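Local coordinates for sensor protein (Vibrio cholerae, PDB 3BY9), which is the sensor domain of the histidine kinase DctB, binds succinate, and belongs to a two-component system that probably signals through ATP-dependent histidine phosphorylation, at residues Y76-F81 against V145-M150; G82-S87 against R99-R104; W103-Y108 against S116-L121. All coordinates share one frame; numbering follows the deposited sequence.

Interaction 1: Y76-F81 against V145-M150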
loop_
_atom_site.group_PDB
_atom_site.type_symbol
_atom_site.label_atom_id
_atom_site.label_comp_id
_atom_site.label_asym_id
_atom_site.label_seq_id
_atom_site.Cartn_x
_atom_site.Cartn_y
_atom_site.Cartn_z
ATOM N N TYR A 76 12.633 -9.168 -0.630
ATOM C CA TYR A 76 12.667 -10.602 -0.369
ATOM C C TYR A 76 12.312 -11.410 -1.610
ATOM O O TYR A 76 11.539 -10.966 -2.454
ATOM C CB TYR A 76 11.723 -10.974 0.802
ATOM C CG TYR A 76 10.305 -10.450 0.718
ATOM C CD1 TYR A 76 9.238 -11.331 0.505
ATOM C CD2 TYR A 76 10.013 -9.074 0.927
ATOM C CE1 TYR A 76 7.892 -10.854 0.519
ATOM C CE2 TYR A 76 8.699 -8.621 0.932
ATOM C CZ TYR A 76 7.668 -9.485 0.738
ATOM O OH TYR A 76 6.385 -8.988 0.806
ATOM N N LEU A 77 12.884 -12.605 -1.650
ATOM C CA LEU A 77 12.783 -13.512 -2.807
ATOM C C LEU A 77 11.915 -14.706 -2.506
ATOM O O LEU A 77 12.132 -15.384 -1.522
ATOM C CB LEU A 77 14.225 -13.975 -3.148
ATOM C CG LEU A 77 14.364 -14.927 -4.332
ATOM C CD1 LEU A 77 14.081 -14.154 -5.642
ATOM C CD2 LEU A 77 15.817 -15.389 -4.400
ATOM N N ILE A 78 10.948 -14.975 -3.397
ATOM C CA ILE A 78 9.987 -16.052 -3.167
ATOM C C ILE A 78 10.104 -17.105 -4.271
ATOM O O ILE A 78 10.241 -16.747 -5.440
ATOM C CB ILE A 78 8.585 -15.432 -3.187
ATOM C CG1 ILE A 78 8.538 -14.213 -2.207
ATOM C CG2 ILE A 78 7.582 -16.430 -2.676
ATOM C CD1 ILE A 78 7.150 -13.546 -2.193
ATOM N N ASP A 79 10.048 -18.399 -3.904
ATOM C CA ASP A 79 10.122 -19.429 -4.920
ATOM C C ASP A 79 8.810 -19.559 -5.693
ATOM O O ASP A 79 7.868 -18.831 -5.468
ATOM C CB ASP A 79 10.615 -20.772 -4.304
ATOM C CG ASP A 79 9.579 -21.470 -3.422
ATOM O OD1 ASP A 79 8.407 -21.091 -3.424
ATOM O OD2 ASP A 79 9.964 -22.447 -2.721
ATOM N N ARG A 80 8.756 -20.457 -6.665
ATOM C CA ARG A 80 7.569 -20.500 -7.505
ATOM C C ARG A 80 6.346 -21.115 -6.843
ATOM O O ARG A 80 5.260 -21.116 -7.428
ATOM C CB ARG A 80 7.900 -21.227 -8.833
ATOM C CG ARG A 80 8.154 -22.701 -8.676
ATOM C CD ARG A 80 8.384 -23.252 -10.094
ATOM N NE ARG A 80 8.522 -24.699 -10.105
ATOM C CZ ARG A 80 7.498 -25.544 -10.090
ATOM N NH1 ARG A 80 6.254 -25.076 -10.067
ATOM N NH2 ARG A 80 7.728 -26.855 -10.092
ATOM N N PHE A 81 6.539 -21.580 -5.607
ATOM C CA PHE A 81 5.474 -22.167 -4.814
ATOM C C PHE A 81 4.942 -21.162 -3.781
ATOM O O PHE A 81 3.959 -21.440 -3.071
ATOM C CB PHE A 81 6.001 -23.420 -4.107
ATOM C CG PHE A 81 6.652 -24.404 -5.064
ATOM C CD1 PHE A 81 5.875 -25.192 -5.883
ATOM C CD2 PHE A 81 8.025 -24.499 -5.139
ATOM C CE1 PHE A 81 6.471 -26.080 -6.769
ATOM C CE2 PHE A 81 8.611 -25.400 -6.030
ATOM C CZ PHE A 81 7.809 -26.169 -6.823
ATOM N N VAL A 145 9.618 -14.929 -7.612
ATOM C CA VAL A 145 9.182 -13.532 -7.618
ATOM C C VAL A 145 10.050 -12.766 -6.629
ATOM O O VAL A 145 10.329 -13.273 -5.533
ATOM C CB VAL A 145 7.705 -13.426 -7.098
ATOM C CG1 VAL A 145 7.290 -11.936 -6.852
ATOM C CG2 VAL A 145 6.734 -14.013 -8.148
ATOM N N ILE A 146 10.471 -11.565 -7.031
ATOM C CA ILE A 146 11.235 -10.691 -6.107
ATOM C C ILE A 146 10.281 -9.535 -5.729
ATOM O O ILE A 146 9.528 -9.016 -6.576
ATOM C CB ILE A 146 12.539 -10.207 -6.811
ATOM C CG1 ILE A 146 13.284 -9.206 -5.903
ATOM C CG2 ILE A 146 12.244 -9.468 -8.102
ATOM C CD1 ILE A 146 13.810 -9.805 -4.602
ATOM N N VAL A 147 10.298 -9.170 -4.437
ATOM C CA VAL A 147 9.370 -8.164 -3.895
ATOM C C VAL A 147 10.116 -7.106 -3.117
ATOM O O VAL A 147 11.069 -7.411 -2.397
ATOM C CB VAL A 147 8.400 -8.825 -2.884
ATOM C CG1 VAL A 147 7.341 -7.788 -2.432
ATOM C CG2 VAL A 147 7.677 -10.053 -3.540
ATOM N N VAL A 148 9.705 -5.863 -3.298
ATOM C CA VAL A 148 10.262 -4.781 -2.468
ATOM C C VAL A 148 9.029 -4.195 -1.734
ATOM O O VAL A 148 8.035 -3.884 -2.378
ATOM C CB VAL A 148 10.866 -3.695 -3.370
ATOM C CG1 VAL A 148 11.142 -2.392 -2.550
ATOM C CG2 VAL A 148 12.236 -4.184 -3.893
ATOM N N LYS A 149 9.118 -4.042 -0.412
ATOM C CA LYS A 149 8.039 -3.448 0.384
ATOM C C LYS A 149 8.546 -2.118 0.915
ATOM O O LYS A 149 9.606 -2.053 1.524
ATOM C CB LYS A 149 7.683 -4.365 1.555
ATOM C CG LYS A 149 6.623 -3.778 2.483
ATOM C CD LYS A 149 6.469 -4.686 3.731
ATOM C CE LYS A 149 5.373 -4.087 4.672
ATOM N NZ LYS A 149 5.304 -4.954 5.917
HETATM N N MSE A 150 7.745 -1.086 0.668
HETATM C CA MSE A 150 8.070 0.294 1.069
HETATM C C MSE A 150 7.199 0.701 2.243
HETATM O O MSE A 150 5.992 0.480 2.224
HETATM C CB MSE A 150 7.797 1.279 -0.118
HETATM C CG MSE A 150 8.310 2.675 0.176
HETATM SE SE MSE A 150 7.416 3.927 -1.088
HETATM C CE MSE A 150 5.639 3.900 -0.248
#

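Interaction 2: G82-S87 against R99-R104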
loop_
_atom_site.group_PDB
_atom_site.type_symbol
_atom_site.label_atom_id
_atom_site.label_comp_id
_atom_site.label_asym_id
_atom_site.label_seq_id
_atom_site.Cartn_x
_atom_site.Cartn_y
_atom_site.Cartn_z
ATOM N N GLY A 82 5.587 -19.991 -3.712
ATOM C CA GLY A 82 5.172 -18.965 -2.767
ATOM C C GLY A 82 6.008 -18.925 -1.499
ATOM O O GLY A 82 5.702 -18.098 -0.637
ATOM N N ASN A 83 7.043 -19.754 -1.376
ATOM C CA ASN A 83 7.825 -19.748 -0.117
ATOM C C ASN A 83 8.955 -18.723 -0.156
ATOM O O ASN A 83 9.712 -18.646 -1.124
ATOM C CB ASN A 83 8.483 -21.107 0.121
ATOM C CG ASN A 83 7.487 -22.225 0.111
ATOM O OD1 ASN A 83 6.536 -22.247 0.917
ATOM N ND2 ASN A 83 7.698 -23.179 -0.802
ATOM N N THR A 84 9.094 -17.949 0.912
ATOM C CA THR A 84 10.174 -16.983 0.937
ATOM C C THR A 84 11.458 -17.748 1.199
ATOM O O THR A 84 11.557 -18.455 2.210
ATOM C CB THR A 84 9.948 -15.935 2.048
ATOM O OG1 THR A 84 8.731 -15.272 1.759
ATOM C CG2 THR A 84 11.108 -14.848 2.004
ATOM N N ILE A 85 12.436 -17.624 0.302
ATOM C CA ILE A 85 13.680 -18.360 0.475
ATOM C C ILE A 85 14.875 -17.482 0.855
ATOM O O ILE A 85 15.852 -18.000 1.336
ATOM C CB ILE A 85 14.065 -19.204 -0.764
ATOM C CG1 ILE A 85 14.358 -18.291 -1.975
ATOM C CG2 ILE A 85 12.954 -20.204 -1.129
ATOM C CD1 ILE A 85 15.056 -19.151 -3.089
ATOM N N ALA A 86 14.812 -16.172 0.600
ATOM C CA ALA A 86 15.936 -15.306 1.010
ATOM C C ALA A 86 15.314 -13.939 1.264
ATOM O O ALA A 86 14.313 -13.583 0.661
ATOM C CB ALA A 86 17.026 -15.233 -0.099
ATOM N N SER A 87 15.912 -13.155 2.157
ATOM C CA SER A 87 15.252 -11.906 2.473
ATOM C C SER A 87 16.186 -10.937 3.193
ATOM O O SER A 87 17.057 -11.349 3.944
ATOM C CB SER A 87 14.083 -12.213 3.429
ATOM O OG SER A 87 13.400 -11.006 3.808
ATOM N N ARG A 99 8.196 -18.232 5.247
ATOM C CA ARG A 99 6.749 -17.943 5.245
ATOM C C ARG A 99 6.289 -17.999 3.807
ATOM O O ARG A 99 7.022 -17.551 2.914
ATOM C CB ARG A 99 6.465 -16.512 5.765
ATOM C CG ARG A 99 7.058 -16.200 7.110
ATOM C CD ARG A 99 6.538 -17.118 8.180
ATOM N NE ARG A 99 6.706 -16.526 9.505
ATOM C CZ ARG A 99 5.794 -15.766 10.111
ATOM N NH1 ARG A 99 4.639 -15.492 9.518
ATOM N NH2 ARG A 99 6.030 -15.291 11.330
ATOM N N ASN A 100 5.058 -18.479 3.595
ATOM C CA ASN A 100 4.523 -18.605 2.241
ATOM C C ASN A 100 3.536 -17.495 1.966
ATOM O O ASN A 100 2.659 -17.226 2.817
ATOM C CB ASN A 100 3.905 -20.009 2.104
ATOM C CG ASN A 100 3.384 -20.261 0.704
ATOM O OD1 ASN A 100 2.370 -19.696 0.316
ATOM N ND2 ASN A 100 4.082 -21.100 -0.046
ATOM N N PHE A 101 3.670 -16.812 0.807
ATOM C CA PHE A 101 2.773 -15.688 0.469
ATOM C C PHE A 101 2.017 -15.937 -0.847
ATOM O O PHE A 101 1.674 -14.990 -1.546
ATOM C CB PHE A 101 3.589 -14.403 0.366
ATOM C CG PHE A 101 4.243 -14.024 1.689
ATOM C CD1 PHE A 101 3.457 -13.754 2.788
ATOM C CD2 PHE A 101 5.623 -14.009 1.831
ATOM C CE1 PHE A 101 4.040 -13.477 4.070
ATOM C CE2 PHE A 101 6.227 -13.719 3.097
ATOM C CZ PHE A 101 5.415 -13.464 4.216
ATOM N N ALA A 102 1.788 -17.214 -1.167
ATOM C CA ALA A 102 1.083 -17.507 -2.444
ATOM C C ALA A 102 -0.305 -16.920 -2.413
ATOM O O ALA A 102 -0.899 -16.700 -3.458
ATOM C CB ALA A 102 0.983 -19.033 -2.673
ATOM N N TRP A 103 -0.834 -16.695 -1.205
ATOM C CA TRP A 103 -2.159 -16.124 -1.012
ATOM C C TRP A 103 -2.208 -14.603 -1.261
ATOM O O TRP A 103 -3.326 -13.997 -1.376
ATOM C CB TRP A 103 -2.648 -16.455 0.421
ATOM C CG TRP A 103 -1.726 -15.970 1.508
ATOM C CD1 TRP A 103 -0.617 -16.641 2.027
ATOM C CD2 TRP A 103 -1.785 -14.699 2.193
ATOM N NE1 TRP A 103 0.006 -15.820 2.977
ATOM C CE2 TRP A 103 -0.688 -14.648 3.095
ATOM C CE3 TRP A 103 -2.657 -13.603 2.131
ATOM C CZ2 TRP A 103 -0.448 -13.537 3.925
ATOM C CZ3 TRP A 103 -2.412 -12.490 2.970
ATOM C CH2 TRP A 103 -1.320 -12.476 3.842
ATOM N N ARG A 104 -1.044 -13.969 -1.393
ATOM C CA ARG A 104 -1.036 -12.525 -1.638
ATOM C C ARG A 104 -1.163 -12.207 -3.112
ATOM O O ARG A 104 -0.490 -12.810 -3.946
ATOM C CB ARG A 104 0.265 -11.884 -1.177
ATOM C CG ARG A 104 0.328 -11.608 0.281
ATOM C CD ARG A 104 -0.612 -10.436 0.698
ATOM N NE ARG A 104 -0.147 -9.857 1.979
ATOM C CZ ARG A 104 -0.935 -9.236 2.858
ATOM N NH1 ARG A 104 -2.234 -9.085 2.626
ATOM N NH2 ARG A 104 -0.418 -8.846 4.041
#

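Interaction 3: W103-Y108 against S116-L121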
loop_
_atom_site.group_PDB
_atom_site.type_symbol
_atom_site.label_atom_id
_atom_site.label_comp_id
_atom_site.label_asym_id
_atom_site.label_seq_id
_atom_site.Cartn_x
_atom_site.Cartn_y
_atom_site.Cartn_z
ATOM N N TRP A 103 -0.834 -16.695 -1.205
ATOM C CA TRP A 103 -2.159 -16.124 -1.012
ATOM C C TRP A 103 -2.208 -14.603 -1.261
ATOM O O TRP A 103 -3.326 -13.997 -1.376
ATOM C CB TRP A 103 -2.648 -16.455 0.421
ATOM C CG TRP A 103 -1.726 -15.970 1.508
ATOM C CD1 TRP A 103 -0.617 -16.641 2.027
ATOM C CD2 TRP A 103 -1.785 -14.699 2.193
ATOM N NE1 TRP A 103 0.006 -15.820 2.977
ATOM C CE2 TRP A 103 -0.688 -14.648 3.095
ATOM C CE3 TRP A 103 -2.657 -13.603 2.131
ATOM C CZ2 TRP A 103 -0.448 -13.537 3.925
ATOM C CZ3 TRP A 103 -2.412 -12.490 2.970
ATOM C CH2 TRP A 103 -1.320 -12.476 3.842
ATOM N N ARG A 104 -1.044 -13.969 -1.393
ATOM C CA ARG A 104 -1.036 -12.525 -1.638
ATOM C C ARG A 104 -1.163 -12.207 -3.112
ATOM O O ARG A 104 -0.490 -12.810 -3.946
ATOM C CB ARG A 104 0.265 -11.884 -1.177
ATOM C CG ARG A 104 0.328 -11.608 0.281
ATOM C CD ARG A 104 -0.612 -10.436 0.698
ATOM N NE ARG A 104 -0.147 -9.857 1.979
ATOM C CZ ARG A 104 -0.935 -9.236 2.858
ATOM N NH1 ARG A 104 -2.234 -9.085 2.626
ATOM N NH2 ARG A 104 -0.418 -8.846 4.041
ATOM N N PRO A 105 -1.952 -11.198 -3.450
ATOM C CA PRO A 105 -2.089 -10.863 -4.884
ATOM C C PRO A 105 -0.776 -10.522 -5.568
ATOM O O PRO A 105 -0.588 -10.836 -6.731
ATOM C CB PRO A 105 -3.016 -9.655 -4.851
ATOM C CG PRO A 105 -3.973 -10.020 -3.718
ATOM C CD PRO A 105 -3.004 -10.538 -2.634
ATOM N N TYR A 106 0.152 -9.853 -4.869
ATOM C CA TYR A 106 1.379 -9.517 -5.578
ATOM C C TYR A 106 2.149 -10.764 -5.996
ATOM O O TYR A 106 2.849 -10.723 -7.022
ATOM C CB TYR A 106 2.247 -8.527 -4.766
ATOM C CG TYR A 106 2.723 -9.048 -3.414
ATOM C CD1 TYR A 106 3.759 -10.006 -3.323
ATOM C CD2 TYR A 106 2.167 -8.564 -2.223
ATOM C CE1 TYR A 106 4.227 -10.468 -2.067
ATOM C CE2 TYR A 106 2.630 -9.029 -0.970
ATOM C CZ TYR A 106 3.653 -9.981 -0.905
ATOM O OH TYR A 106 4.085 -10.479 0.328
ATOM N N PHE A 107 2.017 -11.878 -5.276
ATOM C CA PHE A 107 2.756 -13.051 -5.692
ATOM C C PHE A 107 1.909 -13.737 -6.825
ATOM O O PHE A 107 2.434 -14.137 -7.864
ATOM C CB PHE A 107 2.898 -14.053 -4.531
ATOM C CG PHE A 107 3.542 -15.354 -4.961
ATOM C CD1 PHE A 107 4.927 -15.439 -5.100
ATOM C CD2 PHE A 107 2.745 -16.432 -5.374
ATOM C CE1 PHE A 107 5.549 -16.545 -5.635
ATOM C CE2 PHE A 107 3.340 -17.565 -5.928
ATOM C CZ PHE A 107 4.765 -17.622 -6.061
ATOM N N TYR A 108 0.612 -13.871 -6.579
ATOM C CA TYR A 108 -0.280 -14.528 -7.562
ATOM C C TYR A 108 -0.150 -13.877 -8.928
ATOM O O TYR A 108 -0.054 -14.582 -9.982
ATOM C CB TYR A 108 -1.736 -14.375 -7.056
ATOM C CG TYR A 108 -2.806 -14.922 -7.985
ATOM C CD1 TYR A 108 -2.927 -16.297 -8.225
ATOM C CD2 TYR A 108 -3.726 -14.073 -8.560
ATOM C CE1 TYR A 108 -3.956 -16.807 -9.031
ATOM C CE2 TYR A 108 -4.773 -14.551 -9.372
ATOM C CZ TYR A 108 -4.879 -15.918 -9.601
ATOM O OH TYR A 108 -5.912 -16.386 -10.411
ATOM N N SER A 116 3.699 -6.401 -10.676
ATOM C CA SER A 116 2.453 -6.134 -9.994
ATOM C C SER A 116 2.762 -5.218 -8.831
ATOM O O SER A 116 3.927 -5.019 -8.461
ATOM C CB SER A 116 1.786 -7.437 -9.477
ATOM O OG SER A 116 2.564 -8.024 -8.460
ATOM N N GLN A 117 1.709 -4.583 -8.306
ATOM C CA GLN A 117 1.889 -3.728 -7.135
ATOM C C GLN A 117 0.680 -3.924 -6.235
ATOM O O GLN A 117 -0.408 -4.324 -6.699
ATOM C CB GLN A 117 2.069 -2.267 -7.534
ATOM C CG GLN A 117 0.931 -1.703 -8.363
ATOM C CD GLN A 117 1.366 -0.390 -9.026
ATOM O OE1 GLN A 117 1.573 -0.306 -10.257
ATOM N NE2 GLN A 117 1.556 0.622 -8.211
ATOM N N TYR A 118 0.842 -3.620 -4.936
ATOM C CA TYR A 118 -0.240 -3.910 -4.003
ATOM C C TYR A 118 0.012 -3.156 -2.711
ATOM O O TYR A 118 1.117 -2.727 -2.470
ATOM C CB TYR A 118 -0.183 -5.415 -3.667
ATOM C CG TYR A 118 -1.389 -5.963 -2.903
ATOM C CD1 TYR A 118 -2.689 -5.913 -3.477
ATOM C CD2 TYR A 118 -1.227 -6.583 -1.668
ATOM C CE1 TYR A 118 -3.781 -6.463 -2.821
ATOM C CE2 TYR A 118 -2.317 -7.158 -0.989
ATOM C CZ TYR A 118 -3.586 -7.087 -1.586
ATOM O OH TYR A 118 -4.638 -7.703 -0.956
ATOM N N PHE A 119 -1.024 -2.952 -1.891
ATOM C CA PHE A 119 -0.770 -2.321 -0.578
ATOM C C PHE A 119 -1.513 -3.181 0.426
ATOM O O PHE A 119 -2.539 -3.787 0.086
ATOM C CB PHE A 119 -1.248 -0.832 -0.531
ATOM C CG PHE A 119 -2.665 -0.626 -0.978
ATOM C CD1 PHE A 119 -3.718 -0.780 -0.086
ATOM C CD2 PHE A 119 -2.948 -0.306 -2.300
ATOM C CE1 PHE A 119 -5.060 -0.613 -0.518
ATOM C CE2 PHE A 119 -4.276 -0.144 -2.727
ATOM C CZ PHE A 119 -5.321 -0.301 -1.824
ATOM N N ALA A 120 -0.983 -3.280 1.647
ATOM C CA ALA A 120 -1.602 -4.136 2.622
ATOM C C ALA A 120 -1.017 -3.915 3.995
ATOM O O ALA A 120 0.005 -3.244 4.152
ATOM C CB ALA A 120 -1.314 -5.601 2.255
ATOM N N LEU A 121 -1.685 -4.555 4.968
ATOM C CA LEU A 121 -1.146 -4.612 6.334
ATOM C C LEU A 121 -0.314 -5.888 6.363
ATOM O O LEU A 121 -0.830 -6.974 6.099
ATOM C CB LEU A 121 -2.297 -4.718 7.360
ATOM C CG LEU A 121 -1.799 -4.982 8.797
ATOM C CD1 LEU A 121 -0.978 -3.805 9.337
ATOM C CD2 LEU A 121 -3.025 -5.154 9.712
HETATM O O HOH W 1 -4.038 -9.946 0.584
#

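Interaction 1: Y76-F81 against V145-M150
Tyr76, Leu77 and Ile78 pair with Val147, Ile146 and Val145 as adjacent antiparallel strands of a PAS-like five-stranded sheet. The backbone carries the polar part. Tyr76–Val147 and Ile78–Val145 are hydrogen-bonded pairs: Tyr76 N to Val147 O and Val147 N to Tyr76 O both measure 2.9 Å, while Ile78 N meets Val145 O at 2.8 Å and Val145 N returns a bond to Ile78 O. Leu77–Ile146 between them is a non-hydrogen-bonded pair with CA atoms 4.6 Å apart.

The apolar part centres on Val147. Its CB stands over the Tyr76 ring in a CH-pi contact, 3.8 Å from the centroid and 14° off the normal, and its CG1 lies 3.6 Å from Tyr76 CZ. With Tyr76 CG held between the backbone N and the carbonyl carbon (chi1 51°), the ring leans across the neighbouring strand onto this valine. The other methyl, Val147 CG2, meets Ile78 CD1 at 3.8 Å, and Lys149 CB borders the ring edge. On the reverse face, Ile146 CD1 packs against Tyr76 O, 3.3 Å away.

Both long polar side chains find partners beyond the pair: Tyr76 OH bonds to Tyr106 OH, and the fully extended Lys149, a succinate-binding residue, brings NZ to Gln127 O and to a bound succinic acid. After Ile78, Asp79 OD1 accepts from Phe81 N in an Asx turn.

Strand 84-87 flanks 74-79 and strand 128-138 flanks 141-150, leaving this pair inside the sheet, with Tyr106 and Phe107 of helix 105-110 packed on the face formed by Tyr76, Ile78, Val145 and Val147.

Interaction 2: G82-S87 against R99-R104
A single backbone bridge, Asn83 with Asn100, ties the turn entering edge strand 84-87 to the loop that leads into helix 105-110, on the succinate-binding side of the PAS-like sheet. Phe101 N donates to Gly82 O at 2.8 Å. Gly82 has a positive phi (99°), a conformation open to it because it carries no CB, and the same lack lets Ala102 CB sit 4.2 Å from Gly82 CA.

The side chains of the bridged asparagines also join. Asn100 ND2 reaches Asn83 OD1 at 2.9 Å in a nearly straight bond (175°). The acceptor lies in the amide plane of Asn100, yet the donor arrives from above the carbonyl plane of Asn83, the two amides being turned 73° apart. Asn100 ND2 bonds to Phe81 O as well, and Asn100 OD1 accepts from Ala102 N in an Asx turn, so both ends of this amide are engaged and its rotation is fixed. A type I turn from Phe101 to Arg104 follows, placing the succinate-binding Arg104 at the N-cap of the helix.

Arg99 O is gripped twice by one residue: Thr84 N at 2.9 Å and Thr84 OG1 at 3.1 Å approach it from opposite faces of the carbonyl plane. The same Thr84 OG1 lies at the edge of the Phe101 ring, near its plane, 3.2 Å from Phe101 CE2.

Interaction 3: W103-Y108 against S116-L121
Arg104 and Tyr118 meet through a water at the start of helix 105-110: Arg104 NH1 donates to it at 2.9 Å, and Tyr118 OH lies 2.8 Å from the same water. Arg104 NH2 donates to Leu121 O at 2.8 Å, bent (139°) and from above the carbonyl plane, while NE bonds to a bound succinic acid molecule and NH1 has a further, weak bond to Gln203 O. All three guanidinium nitrogens therefore have acceptors. The guanidinium plane is sandwiched, which should fix its tilt: Trp103 CH2 sits over the centre of one face and Ala120 CB 3.4 Å above the other, toward the rim. Arg104 is the N-cap residue, and its carbonyl O accepts from Phe107 N and Tyr108 N.

At the other end of the contact Ser116 OG bonds to Ser110 OG and stands 3.1 Å from Tyr106 O. The hydroxyl of Tyr106, another succinate-binding residue, is hydrogen-bonded to Tyr76 OH and to the succinic acid.

Between these polar ends lies the Tyr118 ring. Pro105 CD lies over one face of it in a CH-pi contact, 4.1 Å from the centroid, and Pro105 CG approaches Tyr118 CZ at 3.6 Å. Tyr118 CD2 meets the edge of the Tyr106 ring, 4.0 Å from Tyr106 CD2, the two side chains crossing at about a right angle.

Helix 105-110 thus lies on edge strand 116-121, which pairs with strand 128-138 through Ser116, Tyr118 and Ala120, and the Tyr106 ring continues inward to stack on Tyr131 and touch Val147 of strand 141-150.

The three contacts border a pocket holding a succinic acid molecule. Interactions 1 and 2 share the sheet: Leu77 N bonds to Ala86 O and Leu77 O to Ile85 N, each at 2.9 Å. Interaction 1 meets interaction 3 where Tyr76 OH lies 2.8 Å from Tyr106 OH. Interactions 2 and 3 share Trp103 and Arg104, so the loop runs into helix 105-110. Phe107, on that helix, packs against both other contacts, its CZ 3.4 Å from Gly82 N and its CE1 3.6 Å from Ile78 CG2. Lys149 NZ, Arg104 NE and Tyr106 OH bond to the succinic acid, the last two to one oxygen, and the Phe101 side chain lies about 4 Å from it (nearest atoms).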